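Local coordinates for protein 6-phosphogluconolactonase (Thermotoga maritima, PDB 1VL1) that hydrolyses 6-phosphogluconolactone to 6-phosphogluconate, the second step in the oxidative stage of the pentose phosphate pathway, at residues 215-220 with 226-231. Numbering follows the deposited sequence.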
ATOM      1  N   LEU A 215       6.609  -6.846 -14.975  1.00 20.97           N
ATOM      2  CA  LEU A 215       6.452  -7.264 -13.577  1.00 21.19           C
ATOM      3  C   LEU A 215       5.198  -6.592 -13.047  1.00 21.14           C
ATOM      4  O   LEU A 215       4.805  -5.541 -13.573  1.00 21.14           O
ATOM      5  CB  LEU A 215       7.647  -6.782 -12.738  1.00 21.83           C
ATOM      6  CG  LEU A 215       9.014  -7.207 -13.192  1.00 22.08           C
ATOM      7  CD1 LEU A 215      10.123  -6.589 -12.324  1.00 23.23           C
ATOM      8  CD2 LEU A 215       9.146  -8.667 -13.239  1.00 23.15           C
ATOM      9  N   PRO A 216       4.547  -7.174 -12.033  1.00 21.29           N
ATOM     10  CA  PRO A 216       3.311  -6.545 -11.519  1.00 20.57           C
ATOM     11  C   PRO A 216       3.437  -5.030 -11.242  1.00 21.45           C
ATOM     12  O   PRO A 216       2.523  -4.271 -11.567  1.00 22.20           O
ATOM     13  CB  PRO A 216       3.003  -7.346 -10.260  1.00 21.77           C
ATOM     14  CG  PRO A 216       3.460  -8.745 -10.686  1.00 21.71           C
ATOM     15  CD  PRO A 216       4.791  -8.483 -11.366  1.00 21.21           C
ATOM     16  N   ALA A 217       4.521  -4.636 -10.578  1.00 20.68           N
ATOM     17  CA  ALA A 217       4.708  -3.241 -10.231  1.00 21.48           C
ATOM     18  C   ALA A 217       4.723  -2.321 -11.416  1.00 21.15           C
ATOM     19  O   ALA A 217       4.483  -1.096 -11.274  1.00 23.74           O
ATOM     20  CB  ALA A 217       5.924  -3.056  -9.409  1.00 22.82           C
ATOM     21  N   TYR A 218       5.113  -2.835 -12.575  1.00 21.25           N
ATOM     22  CA  TYR A 218       5.117  -2.039 -13.830  1.00 21.60           C
ATOM     23  C   TYR A 218       3.754  -1.448 -14.121  1.00 22.92           C
ATOM     24  O   TYR A 218       3.680  -0.376 -14.685  1.00 22.12           O
ATOM     25  CB  TYR A 218       5.502  -2.909 -15.031  1.00 22.65           C
ATOM     26  CG  TYR A 218       5.487  -2.220 -16.356  1.00 21.62           C
ATOM     27  CD1 TYR A 218       6.500  -1.344 -16.724  1.00 23.66           C
ATOM     28  CD2 TYR A 218       4.444  -2.455 -17.263  1.00 23.30           C
ATOM     29  CE1 TYR A 218       6.477  -0.723 -17.968  1.00 24.02           C
ATOM     30  CE2 TYR A 218       4.439  -1.896 -18.502  1.00 24.88           C
ATOM     31  CZ  TYR A 218       5.436  -0.987 -18.834  1.00 24.86           C
ATOM     32  OH  TYR A 218       5.456  -0.394 -20.081  1.00 26.31           O
ATOM     33  N   PHE A 219       2.683  -2.116 -13.694  1.00 22.11           N
ATOM     34  CA  PHE A 219       1.317  -1.682 -14.098  1.00 22.36           C
ATOM     35  C   PHE A 219       0.619  -0.765 -13.145  1.00 23.70           C
ATOM     36  O   PHE A 219      -0.506  -0.332 -13.440  1.00 23.37           O
ATOM     37  CB  PHE A 219       0.438  -2.902 -14.396  1.00 22.99           C
ATOM     38  CG  PHE A 219       0.959  -3.745 -15.519  1.00 22.70           C
ATOM     39  CD1 PHE A 219       0.744  -3.391 -16.850  1.00 24.22           C
ATOM     40  CD2 PHE A 219       1.711  -4.856 -15.246  1.00 23.42           C
ATOM     41  CE1 PHE A 219       1.265  -4.127 -17.874  1.00 24.28           C
ATOM     42  CE2 PHE A 219       2.251  -5.614 -16.304  1.00 22.62           C
ATOM     43  CZ  PHE A 219       2.000  -5.261 -17.606  1.00 23.71           C
ATOM     44  N   VAL A 220       1.255  -0.427 -12.028  1.00 21.23           N
ATOM     45  CA  VAL A 220       0.622   0.384 -10.998  1.00 21.97           C
ATOM     46  C   VAL A 220       1.195   1.792 -11.107  1.00 22.51           C
ATOM     47  O   VAL A 220       2.404   2.032 -10.916  1.00 23.83           O
ATOM     48  CB  VAL A 220       0.805  -0.165  -9.555  1.00 22.02           C
ATOM     49  CG1 VAL A 220       0.111   0.735  -8.582  1.00 23.07           C
ATOM     50  CG2 VAL A 220       0.189  -1.488  -9.433  1.00 22.55           C
ATOM     51  N   THR A 226       3.675   8.914 -10.248  1.00 22.20           N
ATOM     52  CA  THR A 226       4.253   7.756  -9.605  1.00 21.81           C
ATOM     53  C   THR A 226       5.660   8.134  -9.154  1.00 20.76           C
ATOM     54  O   THR A 226       6.431   8.734  -9.899  1.00 21.11           O
ATOM     55  CB  THR A 226       4.333   6.588 -10.568  1.00 22.37           C
ATOM     56  OG1 THR A 226       3.026   6.321 -11.101  1.00 24.79           O
ATOM     57  CG2 THR A 226       4.742   5.368  -9.904  1.00 24.63           C
ATOM     58  N   VAL A 227       5.948   7.841  -7.905  1.00 21.11           N
ATOM     59  CA  VAL A 227       7.223   8.182  -7.289  1.00 20.53           C
ATOM     60  C   VAL A 227       7.854   6.979  -6.650  1.00 21.80           C
ATOM     61  O   VAL A 227       7.210   6.281  -5.865  1.00 22.73           O
ATOM     62  CB  VAL A 227       7.010   9.226  -6.185  1.00 22.35           C
ATOM     63  CG1 VAL A 227       8.377   9.562  -5.557  1.00 23.77           C
ATOM     64  CG2 VAL A 227       6.319  10.521  -6.730  1.00 22.19           C
ATOM     65  N   TRP A 228       9.131   6.730  -6.944  1.00 21.86           N
ATOM     66  CA  TRP A 228       9.888   5.679  -6.290  1.00 20.82           C
ATOM     67  C   TRP A 228      10.896   6.351  -5.322  1.00 20.93           C
ATOM     68  O   TRP A 228      11.609   7.269  -5.685  1.00 21.12           O
ATOM     69  CB  TRP A 228      10.666   4.850  -7.302  1.00 21.54           C
ATOM     70  CG  TRP A 228       9.777   4.061  -8.246  1.00 20.39           C
ATOM     71  CD1 TRP A 228       9.050   4.574  -9.278  1.00 21.77           C
ATOM     72  CD2 TRP A 228       9.540   2.661  -8.247  1.00 19.20           C
ATOM     73  NE1 TRP A 228       8.370   3.585  -9.922  1.00 20.37           N
ATOM     74  CE2 TRP A 228       8.615   2.394  -9.279  1.00 18.73           C
ATOM     75  CE3 TRP A 228       9.983   1.609  -7.472  1.00 20.37           C
ATOM     76  CZ2 TRP A 228       8.193   1.118  -9.590  1.00 23.37           C
ATOM     77  CZ3 TRP A 228       9.551   0.332  -7.785  1.00 21.77           C
ATOM     78  CH2 TRP A 228       8.645   0.109  -8.818  1.00 23.10           C
ATOM     79  N   PHE A 229      10.956   5.831  -4.096  1.00 20.32           N
ATOM     80  CA  PHE A 229      11.986   6.226  -3.151  1.00 20.90           C
ATOM     81  C   PHE A 229      12.877   4.998  -3.007  1.00 21.25           C
ATOM     82  O   PHE A 229      12.458   3.981  -2.424  1.00 22.16           O
ATOM     83  CB  PHE A 229      11.355   6.614  -1.809  1.00 21.60           C
ATOM     84  CG  PHE A 229      10.499   7.820  -1.865  1.00 22.21           C
ATOM     85  CD1 PHE A 229      11.057   9.052  -1.885  1.00 22.70           C
ATOM     86  CD2 PHE A 229       9.098   7.721  -1.877  1.00 24.52           C
ATOM     87  CE1 PHE A 229      10.266  10.196  -1.965  1.00 27.32           C
ATOM     88  CE2 PHE A 229       8.300   8.880  -1.942  1.00 26.47           C
ATOM     89  CZ  PHE A 229       8.874  10.094  -1.957  1.00 26.21           C
ATOM     90  N   VAL A 230      14.083   5.085  -3.544  1.00 20.80           N
ATOM     91  CA  VAL A 230      14.983   3.950  -3.661  1.00 20.60           C
ATOM     92  C   VAL A 230      16.204   4.126  -2.778  1.00 21.58           C
ATOM     93  O   VAL A 230      16.972   5.087  -2.948  1.00 20.10           O
ATOM     94  CB  VAL A 230      15.447   3.805  -5.086  1.00 20.46           C
ATOM     95  CG1 VAL A 230      16.345   2.547  -5.240  1.00 22.99           C
ATOM     96  CG2 VAL A 230      14.234   3.777  -6.017  1.00 21.65           C
ATOM     97  N   GLY A 231      16.349   3.218  -1.810  1.00 22.50           N
ATOM     98  CA  GLY A 231      17.482   3.228  -0.885  1.00 26.87           C
ATOM     99  C   GLY A 231      18.550   2.215  -1.288  1.00 28.37           C
ATOM    100  O   GLY A 231      18.244   1.208  -1.897  1.00 28.41           O
TER
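Trp228 swings its indole off the strand with chi1 at -66° and chi2 at 74°, and the far rim of the six-membered ring thereby arrives at Ala217. CH2 of Trp228 lies 4.2 Å from CB of Ala217, and the methyl sits close to the ring plane, so this is an apolar edge contact rather than a stack over a face. At Thr226, chi1 of -56° sets CG2 anti to the backbone N, and this methyl approaches Val220 O at 4.2 Å, a loose van der Waals contact. The same torsion leaves OG1 beside the backbone N, where it is hydrogen-bonded to Gly222 N in the loop leading into the strand. Ala217 belongs to the 3-10 segment 216-219, whose backbone hydrogen bonds reach three residues back, Tyr218 N to Leu215 O (2.9 Å) and Phe219 N to Pro216 O (3.0 Å). Phe195 of the neighbouring strand 192-198 stacks with Trp228, and Leu206 of helix 200-210 also touches its side chain. All four touching residues are buried, yet the two segments bury just 101 Å² between them. The contact packs the loop after helix 200-210 against parallel strand 225-231 of the family's Rossmann-like alpha/beta fold.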